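Local coordinates for probable starch synthase 4, chloroplastic/amyloplastic (Arabidopsis thaliana, PDB 6GNE), which is a probable plastid member of the starch synthase family, with the two-domain GT-B fold of glycosyltransferases, at residues P275-K278 with A279-N282; H294-R297 with K298-L302; F390-S394 with I395-C399. All coordinates share one frame; numbering follows the deposited sequence.

Interaction 1 (P275-K278 with A279-N282); sequences PFLK and AQFN
The loop between strand 257-259 and helix 287-300 turns at Leu277 to Ala279, and Leu277 folds back over the outgoing chain. One methyl of this leucine does most of the touching. CD1 lies 3.3 Å from Ala279 O and 3.9 Å from Phe281 CE1. The two side chains cross at about a right angle, and the methyl comes obliquely to the ring. The leucine CG stands anti to its own carbonyl carbon (chi1 -65°), which sends the branch across to the residues that follow. Leu277 CB also approaches Ala279 O, at 3.4 Å. Gln280 bends at chi2 (-81°) and brings NE2 to 3.9 Å from Leu277 CB. That amide nitrogen is hydrogen-bonded to Asp274 O, so its polar partner lies just ahead of the turn. Beyond the loop, Ala279 O accepts a hydrogen bond from Asn292 ND2 of helix 287-300. Leu277 and Phe281 both also rest on Ala385 of helix 377-386. The contact between 275-278 and 279-282 is mainly apolar: the leucine methyl meets the phenyl ring. Leu277 and Phe281 form the buried side of the loop. The carbonyl beside the leucine methyl has its polar need met by the asparagine, and the glutamine amide is tied back to the start of the turn.

Interaction 2 (H294-R297 with K298-L302); sequences HALR and KQLGL
The imidazole of His294 meets the chain of Lys298 one turn along the helix. Lys298 CE comes obliquely to the ring and lies 4.0 Å from His294 CE1. The two side chains run alongside each other and point the same way. The other flat group, the guanidinium of Arg297, extends from the helix on a straight chain and is hydrogen-bonded through NE to Gln340 OE1. On another side of the helix, Leu296 and Leu300 cross obliquely, with their CD1 methyls 3.8 Å apart. Regular i to i+4 hydrogen bonds run from Lys298, Gln299 and Leu300 N to His294, Ala295 and Leu296 O, all at 2.8 to 3.0 Å. The helix ends at Leu300; Gly301 follows with positive phi (82°), a value that favours glycine. There Arg297 O takes Leu302 N at 2.9 Å, with a weak second bond from Gly301 N. The side chains of Arg297 and Leu302 cross at about a right angle, with Arg297 CG 4.1 Å from Leu302 CB. Leu296 packs on Leu379, Thr382 and Ala386 of helix 377-386. Leu300 and Leu302 pack against strands 340-346 and 369-372, so the end of helix 287-300 sits against this edge of the six-stranded parallel sheet.

Interaction 3 (F390-S394 with I395-C399); sequences FIIPS and IFEPC. With AC1 (4,6-dideoxy-4-{[(1S,4R,5S,6S)-4,5,6-trihydroxy-3-(hydroxymethyl)cyclohex-2-en-1-yl]amino}-alpha-D-glucopyranose), chain C.
Glu397 carries this contact, holding Ser394 with one carboxylate oxygen and the bound AC1 with the other. Ser394 OG donates to Glu397 OE2 over 2.7 Å, on the lone pair anti to the other oxygen. Glu397 OE1 accepts AC1 O3B, also at 2.7 Å. The same O3B is the acceptor for Cys399 N, at 3.1 Å and nearly straight (171°). Pro398 lies between these two residues in sequence and sets its CD 3.4 Å from AC1 O3B. One hydroxyl is thus gripped by a carboxylate and a backbone N-H, with a proline ring beside it. Cys399 CB further touches AC1 O4, at 3.3 Å. The glutamate chain bends at chi2 (68°), which lets its end reach both the serine and the ligand. Glu397 OE1 also forms a salt bridge with Lys322 NZ, so three bonds hold the carboxylate and would limit its rotation.

Farther out, Pro393 is the centre of an inverse gamma turn, in which Ser394 N is weakly hydrogen-bonded to Ile392 O. The turn takes the chain out of strand 389-392 and leads into the serine. Arg416 of the adjacent strand 412-416 is hydrogen-bonded to Ser394 O and Ile395 O, tying the loop to the sheet. Phe396 makes a cation-pi contact with Lys244, and Pro398 O is hydrogen-bonded to Ser230 OG. AC1 is also held by Asp146, His175, Asn262, Gln321 and Gly400. The Glu397 side chain is about 4 Å from the bound ADP. A loop leaving a parallel strand of the second Rossmann-like domain to meet ligands in the interdomain cleft is typical of GT-B glycosyltransferases.

Along the chain the contacts come in series: interaction 1, interaction 2, then interaction 3. Interactions 1 and 2 are neighbours, with centres about 15 Å apart. They touch where Lys278 CD packs on Ala295 CB at 3.9 Å. Both also rest on helix 377-386, which leads directly into strand 389-392 of interaction 3. The centre of interaction 3 is about 26 Å from that of interaction 1 and about 27 Å from that of interaction 2, and it touches neither. Interactions 1 and 2 belong to the outer packing of the domain around the six-stranded parallel sheet. Interaction 3 leaves that sheet at the ligand-binding cleft, where AC1 and ADP are bound.

Interaction 1 (P275-K278 with A279-N282)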
loop_
_atom_site.group_PDB
_atom_site.type_symbol
_atom_site.label_atom_id
_atom_site.label_comp_id
_atom_site.label_asym_id
_atom_site.label_seq_id
_atom_site.Cartn_x
_atom_site.Cartn_y
_atom_site.Cartn_z
ATOM N N PRO A 275 -8.434 -19.351 0.783
ATOM C CA PRO A 275 -8.192 -20.555 -0.052
ATOM C C PRO A 275 -6.709 -20.946 -0.123
ATOM O O PRO A 275 -6.426 -22.111 -0.345
ATOM C CB PRO A 275 -8.725 -20.153 -1.432
ATOM C CG PRO A 275 -8.639 -18.651 -1.466
ATOM C CD PRO A 275 -8.786 -18.160 -0.036
ATOM N N PHE A 276 -5.797 -19.997 0.098
ATOM C CA PHE A 276 -4.350 -20.286 0.123
ATOM C C PHE A 276 -3.842 -21.101 1.341
ATOM O O PHE A 276 -2.708 -21.563 1.332
ATOM C CB PHE A 276 -3.545 -18.992 0.066
ATOM C CG PHE A 276 -3.766 -18.192 -1.172
ATOM C CD1 PHE A 276 -3.246 -18.608 -2.395
ATOM C CD2 PHE A 276 -4.465 -16.989 -1.122
ATOM C CE1 PHE A 276 -3.446 -17.838 -3.544
ATOM C CE2 PHE A 276 -4.660 -16.204 -2.265
ATOM C CZ PHE A 276 -4.148 -16.617 -3.474
ATOM N N LEU A 277 -4.666 -21.268 2.375
ATOM C CA LEU A 277 -4.243 -21.961 3.591
ATOM C C LEU A 277 -4.456 -23.443 3.505
ATOM O O LEU A 277 -5.337 -23.899 2.807
ATOM C CB LEU A 277 -5.003 -21.429 4.829
ATOM C CG LEU A 277 -4.806 -19.989 5.282
ATOM C CD1 LEU A 277 -5.438 -19.729 6.644
ATOM C CD2 LEU A 277 -3.341 -19.605 5.298
ATOM N N LYS A 278 -3.688 -24.184 4.285
ATOM C CA LYS A 278 -3.959 -25.608 4.496
ATOM C C LYS A 278 -5.227 -25.794 5.337
ATOM O O LYS A 278 -6.123 -26.563 4.952
ATOM C CB LYS A 278 -2.765 -26.311 5.193
ATOM C CG LYS A 278 -2.845 -27.849 5.153
ATOM C CD LYS A 278 -2.295 -28.545 6.405
ATOM C CE LYS A 278 -3.004 -29.876 6.702
ATOM N NZ LYS A 278 -3.238 -30.020 8.187
ATOM N N ALA A 279 -5.266 -25.123 6.491
ATOM C CA ALA A 279 -6.408 -25.189 7.391
ATOM C C ALA A 279 -6.931 -23.793 7.700
ATOM O O ALA A 279 -6.197 -22.810 7.695
ATOM C CB ALA A 279 -6.049 -25.926 8.667
ATOM N N GLN A 280 -8.216 -23.741 7.992
ATOM C CA GLN A 280 -8.938 -22.515 8.225
ATOM C C GLN A 280 -9.059 -22.373 9.734
ATOM O O GLN A 280 -8.964 -23.333 10.454
ATOM C CB GLN A 280 -10.346 -22.567 7.564
ATOM C CG GLN A 280 -10.485 -23.316 6.215
ATOM C CD GLN A 280 -10.066 -22.494 5.009
ATOM O OE1 GLN A 280 -10.875 -22.226 4.140
ATOM N NE2 GLN A 280 -8.812 -22.074 4.963
ATOM N N PHE A 281 -9.259 -21.148 10.207
ATOM C CA PHE A 281 -9.470 -20.883 11.634
ATOM C C PHE A 281 -10.045 -19.496 11.820
ATOM O O PHE A 281 -10.122 -18.715 10.874
ATOM C CB PHE A 281 -8.165 -21.031 12.427
ATOM C CG PHE A 281 -7.088 -20.040 12.052
ATOM C CD1 PHE A 281 -6.369 -20.166 10.879
ATOM C CD2 PHE A 281 -6.770 -19.011 12.906
ATOM C CE1 PHE A 281 -5.358 -19.272 10.560
ATOM C CE2 PHE A 281 -5.757 -18.111 12.587
ATOM C CZ PHE A 281 -5.051 -18.236 11.404
ATOM N N ASN A 282 -10.434 -19.178 13.036
ATOM C CA ASN A 282 -11.011 -17.878 13.331
ATOM C C ASN A 282 -10.823 -17.573 14.809
ATOM O O ASN A 282 -10.331 -18.422 15.569
ATOM C CB ASN A 282 -12.507 -17.833 12.910
ATOM C CG ASN A 282 -13.369 -18.916 13.592
ATOM O OD1 ASN A 282 -13.835 -18.743 14.729
ATOM N ND2 ASN A 282 -13.576 -20.041 12.900
#

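Interaction 2 (H294-R297 with K298-L302)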
loop_
_atom_site.group_PDB
_atom_site.type_symbol
_atom_site.label_atom_id
_atom_site.label_comp_id
_atom_site.label_asym_id
_atom_site.label_seq_id
_atom_site.Cartn_x
_atom_site.Cartn_y
_atom_site.Cartn_z
ATOM N N HIS A 294 2.447 -25.965 11.862
ATOM C CA HIS A 294 3.065 -27.253 11.567
ATOM C C HIS A 294 3.312 -27.441 10.043
ATOM O O HIS A 294 4.388 -27.856 9.634
ATOM C CB HIS A 294 2.212 -28.378 12.152
ATOM C CG HIS A 294 2.796 -29.748 11.969
ATOM N ND1 HIS A 294 2.506 -30.534 10.870
ATOM C CD2 HIS A 294 3.642 -30.475 12.745
ATOM C CE1 HIS A 294 3.127 -31.696 10.995
ATOM N NE2 HIS A 294 3.832 -31.683 12.115
ATOM N N ALA A 295 2.326 -27.103 9.222
ATOM C CA ALA A 295 2.433 -27.265 7.784
ATOM C C ALA A 295 3.614 -26.452 7.214
ATOM O O ALA A 295 4.403 -26.977 6.407
ATOM C CB ALA A 295 1.123 -26.875 7.095
ATOM N N LEU A 296 3.758 -25.194 7.660
ATOM C CA LEU A 296 4.827 -24.320 7.172
ATOM C C LEU A 296 6.205 -24.818 7.587
ATOM O O LEU A 296 7.123 -24.828 6.768
ATOM C CB LEU A 296 4.644 -22.903 7.654
ATOM C CG LEU A 296 5.649 -21.921 7.080
ATOM C CD1 LEU A 296 5.454 -21.690 5.591
ATOM C CD2 LEU A 296 5.520 -20.598 7.836
ATOM N N ARG A 297 6.341 -25.235 8.839
ATOM C CA ARG A 297 7.575 -25.891 9.291
ATOM C C ARG A 297 7.980 -27.069 8.403
ATOM O O ARG A 297 9.132 -27.161 7.953
ATOM C CB ARG A 297 7.449 -26.358 10.746
ATOM C CG ARG A 297 7.496 -25.220 11.758
ATOM C CD ARG A 297 7.142 -25.738 13.124
ATOM N NE ARG A 297 7.635 -24.875 14.184
ATOM C CZ ARG A 297 7.445 -25.062 15.500
ATOM N NH1 ARG A 297 6.741 -26.085 15.984
ATOM N NH2 ARG A 297 7.956 -24.189 16.359
ATOM N N LYS A 298 7.005 -27.934 8.141
ATOM C CA LYS A 298 7.173 -29.134 7.314
ATOM C C LYS A 298 7.532 -28.740 5.865
ATOM O O LYS A 298 8.439 -29.308 5.276
ATOM C CB LYS A 298 5.900 -29.994 7.407
ATOM C CG LYS A 298 5.845 -31.262 6.598
ATOM C CD LYS A 298 5.020 -32.330 7.315
ATOM C CE LYS A 298 5.843 -33.097 8.378
ATOM N NZ LYS A 298 5.228 -34.389 8.829
ATOM N N GLN A 299 6.857 -27.743 5.301
ATOM C CA GLN A 299 7.185 -27.328 3.940
ATOM C C GLN A 299 8.613 -26.771 3.859
ATOM O O GLN A 299 9.313 -27.048 2.902
ATOM C CB GLN A 299 6.176 -26.316 3.402
ATOM C CG GLN A 299 6.468 -25.838 1.978
ATOM C CD GLN A 299 5.455 -24.813 1.508
ATOM O OE1 GLN A 299 4.340 -25.185 1.199
ATOM N NE2 GLN A 299 5.828 -23.523 1.469
ATOM N N LEU A 300 9.033 -25.987 4.858
ATOM C CA LEU A 300 10.335 -25.301 4.820
ATOM C C LEU A 300 11.496 -26.118 5.370
ATOM O O LEU A 300 12.633 -25.752 5.142
ATOM C CB LEU A 300 10.262 -23.977 5.573
ATOM C CG LEU A 300 9.282 -22.968 4.980
ATOM C CD1 LEU A 300 9.253 -21.723 5.844
ATOM C CD2 LEU A 300 9.582 -22.612 3.527
ATOM N N GLY A 301 11.205 -27.205 6.088
ATOM C CA GLY A 301 12.242 -28.009 6.725
ATOM C C GLY A 301 12.716 -27.453 8.051
ATOM O O GLY A 301 13.841 -27.723 8.446
ATOM N N LEU A 302 11.850 -26.689 8.731
ATOM C CA LEU A 302 12.097 -26.222 10.093
ATOM C C LEU A 302 11.693 -27.283 11.120
ATOM O O LEU A 302 10.763 -28.038 10.896
ATOM C CB LEU A 302 11.308 -24.965 10.374
ATOM C CG LEU A 302 11.501 -23.754 9.480
ATOM C CD1 LEU A 302 10.378 -22.753 9.750
ATOM C CD2 LEU A 302 12.874 -23.130 9.692
#

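Interaction 3 (F390-S394 with I395-C399)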
loop_
_atom_site.group_PDB
_atom_site.type_symbol
_atom_site.label_atom_id
_atom_site.label_comp_id
_atom_site.label_asym_id
_atom_site.label_seq_id
_atom_site.Cartn_x
_atom_site.Cartn_y
_atom_site.Cartn_z
ATOM N N PHE A 390 5.025 -11.152 14.567
ATOM C CA PHE A 390 5.244 -10.484 13.288
ATOM C C PHE A 390 5.923 -9.137 13.507
ATOM O O PHE A 390 5.408 -8.304 14.263
ATOM C CB PHE A 390 3.912 -10.284 12.554
ATOM C CG PHE A 390 4.091 -9.836 11.138
ATOM C CD1 PHE A 390 4.225 -8.483 10.832
ATOM C CD2 PHE A 390 4.203 -10.770 10.111
ATOM C CE1 PHE A 390 4.446 -8.055 9.543
ATOM C CE2 PHE A 390 4.400 -10.351 8.789
ATOM C CZ PHE A 390 4.525 -8.989 8.510
ATOM N N ILE A 391 7.046 -8.900 12.824
ATOM C CA ILE A 391 7.836 -7.685 13.095
ATOM C C ILE A 391 7.722 -6.608 12.009
ATOM O O ILE A 391 7.795 -6.923 10.830
ATOM C CB ILE A 391 9.324 -8.001 13.371
ATOM C CG1 ILE A 391 10.004 -8.725 12.200
ATOM C CG2 ILE A 391 9.463 -8.803 14.652
ATOM C CD1 ILE A 391 11.486 -8.397 12.120
ATOM N N ILE A 392 7.567 -5.359 12.429
ATOM C CA ILE A 392 7.503 -4.195 11.530
ATOM C C ILE A 392 8.349 -3.088 12.195
ATOM O O ILE A 392 7.833 -2.133 12.803
ATOM C CB ILE A 392 6.042 -3.645 11.256
ATOM C CG1 ILE A 392 4.966 -4.710 11.454
ATOM C CG2 ILE A 392 5.907 -3.056 9.851
ATOM C CD1 ILE A 392 4.652 -5.049 12.899
ATOM N N PRO A 393 9.653 -3.200 12.097
ATOM C CA PRO A 393 10.499 -2.240 12.782
ATOM C C PRO A 393 10.877 -1.054 11.887
ATOM O O PRO A 393 12.076 -0.748 11.723
ATOM C CB PRO A 393 11.706 -3.096 13.132
ATOM C CG PRO A 393 11.845 -3.921 11.919
ATOM C CD PRO A 393 10.435 -4.317 11.583
ATOM N N SER A 394 9.866 -0.388 11.324
ATOM C CA SER A 394 10.077 0.593 10.241
ATOM C C SER A 394 10.755 1.879 10.721
ATOM O O SER A 394 10.503 2.351 11.835
ATOM C CB SER A 394 8.746 0.919 9.552
ATOM O OG SER A 394 8.078 -0.261 9.131
ATOM N N ILE A 395 11.623 2.431 9.873
ATOM C CA ILE A 395 12.198 3.759 10.125
ATOM C C ILE A 395 11.080 4.801 10.018
ATOM O O ILE A 395 10.976 5.691 10.842
ATOM C CB ILE A 395 13.370 4.070 9.155
ATOM C CG1 ILE A 395 14.490 3.003 9.280
ATOM C CG2 ILE A 395 13.946 5.465 9.395
ATOM C CD1 ILE A 395 14.976 2.741 10.693
ATOM N N PHE A 396 10.233 4.662 9.001
ATOM C CA PHE A 396 8.961 5.415 8.891
ATOM C C PHE A 396 7.922 4.561 8.149
ATOM O O PHE A 396 8.266 3.665 7.421
ATOM C CB PHE A 396 9.165 6.793 8.198
ATOM C CG PHE A 396 9.406 6.699 6.706
ATOM C CD1 PHE A 396 10.693 6.481 6.200
ATOM C CD2 PHE A 396 8.337 6.813 5.800
ATOM C CE1 PHE A 396 10.925 6.384 4.837
ATOM C CE2 PHE A 396 8.560 6.726 4.432
ATOM C CZ PHE A 396 9.861 6.512 3.954
ATOM N N GLU A 397 6.652 4.847 8.344
ATOM C CA GLU A 397 5.622 4.001 7.807
ATOM C C GLU A 397 4.304 4.808 7.672
ATOM O O GLU A 397 3.570 4.986 8.652
ATOM C CB GLU A 397 5.445 2.765 8.693
ATOM C CG GLU A 397 4.681 1.630 8.044
ATOM C CD GLU A 397 5.427 0.983 6.894
ATOM O OE1 GLU A 397 4.950 1.076 5.772
ATOM O OE2 GLU A 397 6.493 0.373 7.087
ATOM N N PRO A 398 4.012 5.301 6.448
ATOM C CA PRO A 398 2.802 6.048 6.165
ATOM C C PRO A 398 1.551 5.406 6.724
ATOM O O PRO A 398 0.739 6.077 7.349
ATOM C CB PRO A 398 2.770 6.063 4.639
ATOM C CG PRO A 398 4.212 6.074 4.233
ATOM C CD PRO A 398 4.902 5.230 5.268
ATOM N N CYS A 399 1.414 4.100 6.492
ATOM C CA CYS A 399 0.393 3.320 7.161
ATOM C C CYS A 399 0.904 1.936 7.565
ATOM O O CYS A 399 1.014 1.622 8.749
ATOM C CB CYS A 399 -0.852 3.187 6.328
ATOM S SG CYS A 399 -2.174 2.285 7.189
HETATM C C1 AC1 C . 4.847 2.684 -4.460
HETATM O O2 AC1 C . 4.088 4.986 -4.364
HETATM C C2 AC1 C . 3.914 3.687 -3.773
HETATM C C4A AC1 C . 1.273 2.360 2.975
HETATM C C3 AC1 C . 4.122 3.699 -2.250
HETATM O O3 AC1 C . 3.169 4.614 -1.701
HETATM C C4 AC1 C . 3.958 2.282 -1.691
HETATM N N4A AC1 C . 4.059 2.181 -0.224
HETATM C C5 AC1 C . 5.005 1.424 -2.406
HETATM O O5 AC1 C . 4.737 1.416 -3.811
HETATM C C6 AC1 C . 4.987 -0.034 -1.981
HETATM C C1B AC1 C . 3.144 2.840 0.719
HETATM C C2B AC1 C . 3.635 2.832 2.190
HETATM O O2B AC1 C . 5.001 2.398 2.336
HETATM C C3B AC1 C . 2.750 2.044 3.149
HETATM O O3B AC1 C . 3.083 2.483 4.463
HETATM O O4 AC1 C . 0.510 1.515 3.838
HETATM C C5B AC1 C . 0.844 2.224 1.544
HETATM C C7B AC1 C . 1.710 2.383 0.538
HETATM C C6B AC1 C . -0.609 1.964 1.222
HETATM O O6B AC1 C . -1.428 3.055 1.662
#